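Local coordinates for 4-dehydrase (PDB 2PO3), which probably works as a pyridoxal-phosphate-dependent sugar aminotransferase in desosamine biosynthesis and is seen here holding its TDP-sugar product as an external aldimine, at residues Phe17-Leu21 and Asp371-Val375. Residues are numbered along the deposited sequence; the frame is centred on the assembly and turned at random.
Sequences FDQPL and DIRRV
R374 reaches from helix 369-394 into the loop ahead of strand 21-22, between F17 and L21. Its CA–CB bond points toward the loop, and the extended chain from CG to NE (chi2 -170°, chi3 -174°) carries the guanidinium to the Q19 carbonyl. CG lies over one face of the F17 ring, off its centre, 4.0 Å from CE1. CD lies over the same face, 4.0 Å from the centroid, in a CH-pi contact. NE sits 3.4 Å from F17 CD1. F17 CB covers CZ, while L21 CG lies over the opposite guanidinium face, 3.7 Å from NH1. NH1 donates a nearly straight hydrogen bond to Q19 O (2.6 Å, 164°), in the plane of both groups. NH2 makes a hydrogen bond to E322 O, so two backbone carbonyls fix its rotation. With an alanine here both donors are gone, and the loop around Q19 would probably be held less firmly to the helix, with F17 freer to turn. Deeper in, L21 CD1 meets V375 CG1 at 4.0 Å. The arrangement joins an N-terminal loop to the last helix through one arginine held between F17 and L21, in a DegT/DnrJ/EryC1-family aminotransferase, probably of PLP-dependent fold type I.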
# COMPACT_ATOMS: atom_id res chain seq x y z
N PHE A 17 16.56 20.16 28.51
CA PHE A 17 16.76 20.73 27.20
C PHE A 17 15.51 20.97 26.40
O PHE A 17 14.48 20.31 26.60
CB PHE A 17 17.63 19.76 26.39
CG PHE A 17 18.97 19.53 27.01
CD1 PHE A 17 19.14 18.61 28.05
CD2 PHE A 17 20.07 20.25 26.55
CE1 PHE A 17 20.41 18.42 28.61
CE2 PHE A 17 21.34 20.06 27.09
CZ PHE A 17 21.51 19.14 28.13
N ASP A 18 15.66 21.91 25.47
CA ASP A 18 14.60 22.33 24.57
C ASP A 18 14.50 21.48 23.29
O ASP A 18 13.43 21.37 22.68
CB ASP A 18 14.84 23.80 24.15
CG ASP A 18 14.26 24.79 25.12
OD1 ASP A 18 13.83 24.44 26.21
OD2 ASP A 18 14.21 26.02 24.63
N GLN A 19 15.63 20.89 22.89
CA GLN A 19 15.67 20.09 21.68
C GLN A 19 15.29 18.63 21.82
O GLN A 19 16.05 17.84 22.40
CB GLN A 19 17.04 20.17 20.99
CG GLN A 19 17.21 19.01 19.98
CD GLN A 19 16.53 19.30 18.64
OE1 GLN A 19 16.70 20.40 18.09
NE2 GLN A 19 15.77 18.33 18.12
N PRO A 20 14.13 18.26 21.25
CA PRO A 20 13.64 16.88 21.28
C PRO A 20 14.46 15.89 20.48
O PRO A 20 14.90 16.16 19.38
CB PRO A 20 12.24 16.90 20.71
CG PRO A 20 11.87 18.38 20.52
CD PRO A 20 13.12 19.22 20.77
N LEU A 21 14.69 14.73 21.08
CA LEU A 21 15.44 13.65 20.47
C LEU A 21 14.44 12.53 20.22
O LEU A 21 13.70 12.14 21.11
CB LEU A 21 16.61 13.17 21.33
CG LEU A 21 17.51 14.32 21.76
CD1 LEU A 21 18.67 13.80 22.60
CD2 LEU A 21 18.08 15.07 20.56
N ASP A 371 24.34 15.18 21.93
CA ASP A 371 23.06 14.56 22.12
C ASP A 371 23.26 13.23 22.86
O ASP A 371 22.56 12.88 23.82
CB ASP A 371 22.56 14.19 20.72
CG ASP A 371 22.41 15.42 19.90
OD1 ASP A 371 21.76 16.37 20.28
OD2 ASP A 371 23.10 15.34 18.79
N ILE A 372 24.25 12.49 22.39
CA ILE A 372 24.58 11.18 22.94
C ILE A 372 24.88 11.21 24.41
O ILE A 372 24.34 10.44 25.19
CB ILE A 372 25.58 10.41 22.08
CG1 ILE A 372 24.89 10.06 20.76
CG2 ILE A 372 26.03 9.15 22.83
CD1 ILE A 372 25.82 9.52 19.68
N ARG A 373 25.72 12.15 24.77
CA ARG A 373 26.12 12.36 26.14
C ARG A 373 24.90 12.68 27.00
O ARG A 373 24.67 12.24 28.12
CB ARG A 373 27.00 13.61 26.12
CG ARG A 373 28.31 13.50 26.88
CD ARG A 373 29.00 14.86 27.05
NE ARG A 373 28.42 15.64 28.16
CZ ARG A 373 27.58 16.68 28.03
NH1 ARG A 373 27.19 17.14 26.83
NH2 ARG A 373 27.14 17.28 29.13
N ARG A 374 24.09 13.54 26.47
CA ARG A 374 22.92 13.89 27.24
C ARG A 374 22.10 12.64 27.56
O ARG A 374 21.62 12.47 28.67
CB ARG A 374 22.13 14.96 26.48
CG ARG A 374 20.62 14.93 26.70
CD ARG A 374 19.86 15.85 25.76
NE ARG A 374 18.43 15.92 26.07
CZ ARG A 374 17.52 16.49 25.30
NH1 ARG A 374 17.85 17.07 24.15
NH2 ARG A 374 16.24 16.47 25.70
N VAL A 375 21.93 11.76 26.57
CA VAL A 375 21.15 10.55 26.82
C VAL A 375 21.88 9.56 27.69
O VAL A 375 21.33 9.03 28.64
CB VAL A 375 20.39 9.96 25.63
CG1 VAL A 375 20.55 10.76 24.33
CG2 VAL A 375 20.36 8.43 25.46